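Local coordinates for protein R.Pab1 family restriction endonuclease (Campylobacter coli, PDB 7CFA) that acts as a restriction DNA glycosylase of the R.PabI family, probably recognising a specific DNA sequence and excising a base from it, at residues M57-G60 with K61-N65; I82-Q85 with F86-N90; L201-S204 with R205-N209; L212-L215 with K216-I220. The protein carries 2 engineered substitutions. All coordinates share one frame; numbering follows the deposited sequence.

Contact 1: M57-G60 with K61-N65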
# COMPACT_ATOMS: atom_id res chain seq x y z
N MET A 57 -1.70 3.56 -22.99
CA MET A 57 -0.41 2.91 -22.81
C MET A 57 0.63 3.66 -23.63
O MET A 57 0.32 4.15 -24.72
CB MET A 57 -0.47 1.43 -23.22
CG MET A 57 0.85 0.70 -23.03
SD MET A 57 0.69 -1.10 -23.09
CE MET A 57 -0.10 -1.33 -24.68
N VAL A 58 1.84 3.77 -23.08
CA VAL A 58 2.92 4.43 -23.79
C VAL A 58 3.18 3.71 -25.10
O VAL A 58 3.39 2.49 -25.13
CB VAL A 58 4.18 4.50 -22.92
CG1 VAL A 58 5.34 5.08 -23.72
CG2 VAL A 58 3.91 5.32 -21.68
N ALA A 59 3.16 4.45 -26.20
CA ALA A 59 3.30 3.89 -27.53
C ALA A 59 4.68 4.20 -28.10
O ALA A 59 5.39 5.09 -27.62
CB ALA A 59 2.22 4.43 -28.47
N GLY A 60 5.05 3.45 -29.13
CA GLY A 60 6.29 3.68 -29.84
C GLY A 60 6.13 4.77 -30.89
O GLY A 60 5.14 5.51 -30.93
N LYS A 61 7.13 4.85 -31.76
CA LYS A 61 7.14 5.86 -32.81
C LYS A 61 6.17 5.54 -33.95
O LYS A 61 5.97 6.40 -34.82
CB LYS A 61 8.55 6.01 -33.37
CG LYS A 61 9.12 4.73 -33.96
CD LYS A 61 10.55 4.93 -34.44
CE LYS A 61 11.11 3.65 -35.04
NZ LYS A 61 12.52 3.82 -35.51
N ASN A 62 5.58 4.35 -33.98
CA ASN A 62 4.74 3.93 -35.10
C ASN A 62 3.30 3.65 -34.73
O ASN A 62 2.44 3.69 -35.62
CB ASN A 62 5.33 2.68 -35.77
CG ASN A 62 6.71 2.93 -36.35
OD1 ASN A 62 6.97 3.99 -36.91
ND2 ASN A 62 7.59 1.95 -36.21
N ASP A 63 2.99 3.38 -33.47
CA ASP A 63 1.65 2.97 -33.06
C ASP A 63 1.01 3.97 -32.09
O ASP A 63 0.16 3.60 -31.28
CB ASP A 63 1.68 1.57 -32.44
CG ASP A 63 2.65 1.47 -31.28
OD1 ASP A 63 3.37 2.46 -31.00
OD2 ASP A 63 2.70 0.40 -30.64
N GLY A 64 1.41 5.23 -32.18
CA GLY A 64 0.85 6.25 -31.30
C GLY A 64 -0.48 6.77 -31.81
O GLY A 64 -0.70 6.90 -33.01
N ASN A 65 -1.38 7.08 -30.88
CA ASN A 65 -2.68 7.65 -31.20
C ASN A 65 -2.82 9.10 -30.76
O ASN A 65 -3.54 9.86 -31.43
CB ASN A 65 -3.80 6.82 -30.55
CG ASN A 65 -3.90 5.43 -31.14
OD1 ASN A 65 -3.97 4.44 -30.41
ND2 ASN A 65 -3.92 5.34 -32.46
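Asp-63 reaches back over the turn to Gly-60, where its OD1 accepts the backbone N-H in a short, clearly bent hydrogen bond, Gly-60 N to Asp-63 OD1 2.7 Å with 131° at the hydrogen. The lone pair used is the syn one, on the side of the other carboxylate oxygen. The torsions of the aspartate account for this reach: chi1 of 55° sets CG between its own backbone N and carbonyl carbon, and chi2 of -4° turns OD1 to the glycine amide. OD1 also brushes the methyl of Ala-59, whose CB lies 3.4 Å from Asp-63 OD1. The same methyl also packs on the backbone, Ala-59 CB standing 3.6 Å from Gly-64 CA. The segments hold the end of strand 56-58 and the loop that leads from it to strand 66-67, the two outer strands of a small three-stranded antiparallel sheet with strand 73-76 between them. Backbone hydrogen bonds of Ala-59 with Asp-73 and of Asn-65 with Lys-74 tie both ends of the loop to that middle strand. Asp-63 OD2 forms a salt bridge with Lys-75, so the carboxylate is held from two directions, one oxygen to the loop and one to the sheet. Lys-61 behaves differently: its CG also sits between the backbone N and the carbonyl carbon, but beyond it the chain runs fully extended away from the turn on the exposed surface and adds little to the contact.

Contact 2: I82-Q85 with F86-N90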
# COMPACT_ATOMS: atom_id res chain seq x y z
N ILE A 82 -11.84 -0.28 -25.70
CA ILE A 82 -13.20 -0.80 -25.68
C ILE A 82 -14.16 0.24 -26.23
O ILE A 82 -15.02 -0.06 -27.07
CB ILE A 82 -13.59 -1.23 -24.25
CG1 ILE A 82 -12.79 -2.46 -23.83
CG2 ILE A 82 -15.09 -1.51 -24.17
CD1 ILE A 82 -12.80 -2.70 -22.33
N ILE A 83 -14.03 1.49 -25.78
CA ILE A 83 -14.90 2.55 -26.25
C ILE A 83 -14.68 2.82 -27.73
O ILE A 83 -15.62 3.12 -28.47
CB ILE A 83 -14.70 3.81 -25.39
CG1 ILE A 83 -15.14 3.54 -23.95
CG2 ILE A 83 -15.45 5.00 -25.97
CD1 ILE A 83 -14.94 4.70 -23.01
N PHE A 84 -13.43 2.71 -28.20
CA PHE A 84 -13.14 2.94 -29.61
C PHE A 84 -13.84 1.91 -30.49
O PHE A 84 -14.42 2.26 -31.53
CB PHE A 84 -11.63 2.90 -29.85
CG PHE A 84 -11.24 2.97 -31.30
CD1 PHE A 84 -11.15 4.19 -31.94
CD2 PHE A 84 -10.95 1.82 -32.01
CE1 PHE A 84 -10.79 4.26 -33.28
CE2 PHE A 84 -10.59 1.88 -33.34
CZ PHE A 84 -10.51 3.11 -33.98
N GLN A 85 -13.79 0.63 -30.10
CA GLN A 85 -14.38 -0.41 -30.93
C GLN A 85 -15.90 -0.30 -30.98
O GLN A 85 -16.51 -0.52 -32.03
CB GLN A 85 -13.96 -1.79 -30.43
CG GLN A 85 -12.47 -2.08 -30.56
CD GLN A 85 -12.11 -3.50 -30.19
OE1 GLN A 85 -12.78 -4.45 -30.61
NE2 GLN A 85 -11.06 -3.66 -29.40
N PHE A 86 -16.53 0.04 -29.85
CA PHE A 86 -17.98 0.18 -29.84
C PHE A 86 -18.42 1.45 -30.56
O PHE A 86 -19.54 1.50 -31.08
CB PHE A 86 -18.51 0.15 -28.41
CG PHE A 86 -18.70 -1.23 -27.88
CD1 PHE A 86 -19.94 -1.86 -27.97
CD2 PHE A 86 -17.64 -1.93 -27.31
CE1 PHE A 86 -20.12 -3.14 -27.49
CE2 PHE A 86 -17.82 -3.21 -26.83
CZ PHE A 86 -19.06 -3.82 -26.92
N PHE A 87 -17.57 2.48 -30.59
CA PHE A 87 -17.84 3.63 -31.44
C PHE A 87 -17.58 3.30 -32.90
O PHE A 87 -18.28 3.82 -33.78
CB PHE A 87 -17.00 4.83 -31.01
CG PHE A 87 -17.29 6.07 -31.79
CD1 PHE A 87 -18.37 6.88 -31.45
CD2 PHE A 87 -16.50 6.44 -32.87
CE1 PHE A 87 -18.64 8.03 -32.17
CE2 PHE A 87 -16.77 7.59 -33.59
CZ PHE A 87 -17.84 8.38 -33.24
N LYS A 88 -16.59 2.44 -33.17
CA LYS A 88 -16.31 2.04 -34.55
C LYS A 88 -17.46 1.24 -35.14
O LYS A 88 -17.77 1.37 -36.33
CB LYS A 88 -15.01 1.23 -34.58
CG LYS A 88 -14.69 0.61 -35.93
CD LYS A 88 -13.45 -0.26 -35.86
CE LYS A 88 -13.17 -0.93 -37.20
NZ LYS A 88 -11.98 -1.82 -37.14
N HIS A 89 -18.10 0.41 -34.32
CA HIS A 89 -19.22 -0.42 -34.75
C HIS A 89 -20.57 0.26 -34.54
O HIS A 89 -21.60 -0.42 -34.52
CB HIS A 89 -19.18 -1.77 -34.04
CG HIS A 89 -18.04 -2.64 -34.48
ND1 HIS A 89 -16.75 -2.48 -34.01
CD2 HIS A 89 -18.00 -3.68 -35.35
CE1 HIS A 89 -15.97 -3.38 -34.58
NE2 HIS A 89 -16.70 -4.12 -35.39
N ASN A 90 -20.58 1.59 -34.37
CA ASN A 90 -21.80 2.40 -34.37
C ASN A 90 -22.76 2.04 -33.24
O ASN A 90 -23.97 2.13 -33.40
CB ASN A 90 -22.52 2.30 -35.71
CG ASN A 90 -21.87 3.14 -36.79
OD1 ASN A 90 -21.52 4.30 -36.58
ND2 ASN A 90 -21.71 2.55 -37.97
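Phe-86 lies alongside Ile-82, one helical turn apart and pointing the same way, with Ile-82 CG2 4.1 Å from Phe-86 CD2. The ring edge also meets the carbonyl of that turn: Phe-86 CD2 comes within 3.2 Å of Ile-82 O, which lies in the ring plane and accepts the backbone N-H of Phe-86. This is the close-packed side of helix 79-88. Ile-82 and Phe-86 press there on Ile-208 of helix 208-219 and on strand 8-13, and the ring of Phe-86 makes an edge-to-face contact with Phe-6. Gln-85 touches Ile-8 and Phe-6, its NE2 bonded to Asp-81. The looser side is that of Lys-88, which sets CG anti to its backbone N (chi1 173°) and runs extended past the ring of Phe-84 into an exposed position; Lys-88 CD stays 4.4 Å from Phe-84 CE2. At the C-terminal end a Schellman motif, with Asn-90 at positive phi, closes the helix. In the same last turn, Gln-85 O receives two hydrogen bonds from His-89, one from N at 2.9 Å and one from ND1 at 2.8 Å, arriving from opposite faces of the carbonyl plane. The oxygen lies within 4° of the imidazole plane. The ND1 bond implies a proton on that nitrogen and, together with the stack on Phe-6, restrains the rotation of the imidazole, while Gln-85 O is satisfied by two donors.

Contact 3: L201-S204 with R205-N209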
# COMPACT_ATOMS: atom_id res chain seq x y z
N LEU A 201 -15.36 -11.35 -19.68
CA LEU A 201 -16.39 -10.36 -19.40
C LEU A 201 -17.05 -9.96 -20.72
O LEU A 201 -16.39 -9.40 -21.60
CB LEU A 201 -15.80 -9.14 -18.70
CG LEU A 201 -16.75 -7.97 -18.43
CD1 LEU A 201 -17.84 -8.37 -17.44
CD2 LEU A 201 -15.99 -6.76 -17.93
N GLU A 202 -18.34 -10.25 -20.85
CA GLU A 202 -19.08 -9.93 -22.06
C GLU A 202 -19.44 -8.45 -22.04
O GLU A 202 -20.18 -7.99 -21.16
CB GLU A 202 -20.33 -10.80 -22.17
CG GLU A 202 -21.19 -10.49 -23.38
CD GLU A 202 -22.36 -11.44 -23.51
OE1 GLU A 202 -22.23 -12.61 -23.09
OE2 GLU A 202 -23.41 -11.02 -24.04
N ILE A 203 -18.93 -7.71 -23.02
CA ILE A 203 -19.23 -6.29 -23.19
C ILE A 203 -20.06 -6.14 -24.45
O ILE A 203 -19.65 -6.61 -25.52
CB ILE A 203 -17.95 -5.45 -23.28
CG1 ILE A 203 -17.03 -5.75 -22.09
CG2 ILE A 203 -18.29 -3.97 -23.33
CD1 ILE A 203 -15.67 -5.10 -22.20
N SER A 204 -21.22 -5.51 -24.33
CA SER A 204 -22.12 -5.35 -25.47
C SER A 204 -22.91 -4.06 -25.29
O SER A 204 -22.65 -3.27 -24.39
CB SER A 204 -23.05 -6.57 -25.60
OG SER A 204 -24.00 -6.60 -24.55
N ARG A 205 -23.90 -3.86 -26.17
CA ARG A 205 -24.76 -2.69 -26.09
C ARG A 205 -25.50 -2.59 -24.77
O ARG A 205 -25.89 -1.49 -24.37
CB ARG A 205 -25.76 -2.71 -27.24
CG ARG A 205 -26.65 -3.95 -27.25
CD ARG A 205 -27.64 -3.92 -28.40
NE ARG A 205 -28.45 -5.13 -28.45
CZ ARG A 205 -29.41 -5.35 -29.34
NH1 ARG A 205 -29.68 -4.44 -30.27
NH2 ARG A 205 -30.10 -6.48 -29.31
N ASN A 206 -25.69 -3.72 -24.07
CA ASN A 206 -26.44 -3.72 -22.82
C ASN A 206 -25.64 -3.18 -21.64
O ASN A 206 -26.24 -2.87 -20.61
CB ASN A 206 -26.93 -5.13 -22.50
CG ASN A 206 -27.87 -5.67 -23.56
OD1 ASN A 206 -28.62 -4.93 -24.19
ND2 ASN A 206 -27.84 -6.99 -23.76
N ASN A 207 -24.32 -3.07 -21.76
CA ASN A 207 -23.52 -2.59 -20.64
C ASN A 207 -22.38 -1.67 -21.07
O ASN A 207 -21.47 -1.42 -20.28
CB ASN A 207 -22.94 -3.77 -19.83
CG ASN A 207 -22.05 -4.68 -20.67
OD1 ASN A 207 -21.63 -4.33 -21.77
ND2 ASN A 207 -21.75 -5.86 -20.13
N ILE A 208 -22.41 -1.16 -22.31
CA ILE A 208 -21.31 -0.32 -22.78
C ILE A 208 -21.28 1.01 -22.04
O ILE A 208 -20.21 1.59 -21.83
CB ILE A 208 -21.40 -0.12 -24.30
CG1 ILE A 208 -20.21 0.69 -24.82
CG2 ILE A 208 -22.72 0.55 -24.69
CD1 ILE A 208 -18.86 0.08 -24.49
N ASN A 209 -22.45 1.52 -21.61
CA ASN A 209 -22.48 2.80 -20.92
C ASN A 209 -21.77 2.77 -19.58
O ASN A 209 -21.40 3.83 -19.06
CB ASN A 209 -23.93 3.27 -20.74
CG ASN A 209 -24.49 3.91 -21.99
OD1 ASN A 209 -24.33 5.11 -22.21
ND2 ASN A 209 -25.15 3.12 -22.82
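With chi1 at 60° and chi2 at 14°, Asn-207 folds its amide back beside the chain that leads into it, where both ends of the group find backbone partners. ND2 donates to Glu-202 O at 2.8 Å, a nearly straight bond that lies in the plane of the carbonyl and of the amide alike. OD1 accepts from Ser-204 N, also at 2.8 Å, with 169° at the hydrogen. The amide thus bridges two peptide groups across Ile-203, and its rotation is set by the pair of bonds. Ile-203 crosses the asparagine at about a right angle, its CG2 3.7 Å from Asn-207 OD1, and touches Ile-208 CD1 at 4.3 Å with the same methyl. Asn-207 N returns a bond to Ser-204 O at 3.1 Å, approaching from above the carbonyl plane. Ser-204 OG accepts a weak bond from Asn-206 N. The two isoleucines face Ile-82 and Phe-86 of helix 79-88, while the carboxylate of Glu-202 forms salt bridges with Arg-186 and Lys-180. Residues 204-207 form a type I beta-turn that joins strand 198-203 to helix 208-219, the Asn-207 amide bridging back to the strand's backbone.

Contact 4: L212-L215 with K216-I220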
# COMPACT_ATOMS: atom_id res chain seq x y z
N LEU A 212 -18.48 3.97 -20.57
CA LEU A 212 -18.53 5.40 -20.86
C LEU A 212 -18.55 6.22 -19.57
O LEU A 212 -17.87 7.25 -19.48
CB LEU A 212 -19.76 5.72 -21.70
CG LEU A 212 -19.69 5.35 -23.19
CD1 LEU A 212 -21.03 5.59 -23.86
CD2 LEU A 212 -18.59 6.15 -23.88
N GLU A 213 -19.32 5.79 -18.57
CA GLU A 213 -19.31 6.48 -17.28
C GLU A 213 -17.96 6.36 -16.60
O GLU A 213 -17.56 7.26 -15.86
CB GLU A 213 -20.42 5.93 -16.38
CG GLU A 213 -21.82 6.26 -16.86
CD GLU A 213 -22.90 5.84 -15.88
OE1 GLU A 213 -22.55 5.33 -14.79
OE2 GLU A 213 -24.09 6.03 -16.19
N MET A 214 -17.24 5.26 -16.83
CA MET A 214 -15.92 5.10 -16.24
C MET A 214 -14.91 6.04 -16.89
O MET A 214 -14.02 6.56 -16.21
CB MET A 214 -15.46 3.65 -16.36
CG MET A 214 -14.35 3.27 -15.41
SD MET A 214 -13.77 1.59 -15.72
CE MET A 214 -15.32 0.76 -16.02
N LEU A 215 -15.03 6.25 -18.20
CA LEU A 215 -14.19 7.23 -18.87
C LEU A 215 -14.42 8.63 -18.29
O LEU A 215 -13.47 9.38 -18.07
CB LEU A 215 -14.46 7.23 -20.37
CG LEU A 215 -13.49 8.05 -21.22
CD1 LEU A 215 -12.11 7.41 -21.21
CD2 LEU A 215 -14.00 8.21 -22.64
N LYS A 216 -15.69 8.97 -18.04
CA LYS A 216 -15.99 10.27 -17.45
C LYS A 216 -15.39 10.42 -16.06
O LYS A 216 -14.95 11.51 -15.69
CB LYS A 216 -17.51 10.48 -17.41
CG LYS A 216 -17.93 11.87 -16.96
CD LYS A 216 -19.43 12.07 -17.06
CE LYS A 216 -20.19 11.17 -16.11
NZ LYS A 216 -21.65 11.46 -16.12
N ILE A 217 -15.37 9.33 -15.28
CA ILE A 217 -14.81 9.39 -13.93
C ILE A 217 -13.30 9.59 -13.99
O ILE A 217 -12.74 10.36 -13.19
CB ILE A 217 -15.20 8.13 -13.14
CG1 ILE A 217 -16.71 8.12 -12.89
CG2 ILE A 217 -14.44 8.07 -11.82
CD1 ILE A 217 -17.20 6.86 -12.21
N PHE A 218 -12.62 8.91 -14.91
CA PHE A 218 -11.20 9.18 -15.11
C PHE A 218 -10.96 10.65 -15.43
O PHE A 218 -10.00 11.25 -14.95
CB PHE A 218 -10.64 8.31 -16.24
CG PHE A 218 -10.13 6.96 -15.78
CD1 PHE A 218 -8.95 6.86 -15.07
CD2 PHE A 218 -10.83 5.81 -16.09
CE1 PHE A 218 -8.48 5.63 -14.66
CE2 PHE A 218 -10.36 4.57 -15.69
CZ PHE A 218 -9.18 4.48 -14.97
N GLY A 219 -11.86 11.25 -16.21
CA GLY A 219 -11.68 12.63 -16.65
C GLY A 219 -11.72 13.66 -15.54
O GLY A 219 -11.25 14.78 -15.74
N ILE A 220 -12.27 13.30 -14.38
CA ILE A 220 -12.32 14.22 -13.24
C ILE A 220 -11.30 13.85 -12.16
O ILE A 220 -11.33 14.43 -11.08
CB ILE A 220 -13.73 14.29 -12.65
CG1 ILE A 220 -14.06 13.00 -11.89
CG2 ILE A 220 -14.75 14.54 -13.74
CD1 ILE A 220 -15.35 13.06 -11.11
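Both segments lie on helix 208-219 and run to its C-terminal end, and Met-214 and Phe-218 sit one turn apart on its buried face toward strand 166-175. Met-214 CG approaches the ring at Phe-218 CE2, 4.2 Å away. The ring also leans on the backbone of that turn, with Phe-218 CD2 3.3 Å from Met-214 O, the oxygen that accepts Phe-218 N at 3.0 Å in an almost straight helical bond. Leu-170 lies against both side chains, and Tyr-55 meets the phenyl ring edge to face. Ile-217, its CG1 beside the backbone N (chi1 -67°), lays that atom 3.2 Å from Glu-213 O and also packs on Leu-170. Round the helix, Leu-212 and Leu-215 face Ile-83 of helix 79-88. Lys-216 passes its CB 3.6 Å from Glu-213 O, then bends at chi3 (65°), and its ammonium group makes a cation-pi contact with Phe-103; its chain also packs on Ile-130 of the second subunit. Glu-213 OE2 and Lys-216 NZ remain 6.0 Å apart, so the opposite charges probably attract only at long range; the carboxylate of Glu-213 is tied through OE1 to Tyr-144, and the lysine probably owes its position in part to Phe-103.

The four contacts follow in series along the chain. Contact 1 is peripheral, in the loop of the small three-stranded sheet; its centre lies about 19 Å from that of contact 2, and the nearest atoms of the two stay about 7 Å apart. Contacts 2, 3 and 4 belong to one packed region. Helix 79-88 bears contact 2 and touches both others: Phe-86 CZ reaches Ile-203 O of contact 3 at 3.2 Å, and Ile-83 CD1 meets Leu-215 CD2 of contact 4 at 3.7 Å. Contacts 3 and 4 share helix 208-219, from its entry to its end, with centres about 16 Å apart. Helix 79-88 thus packs against the unit of strand 198-203 and helix 208-219, joining distant parts of the chain in one core.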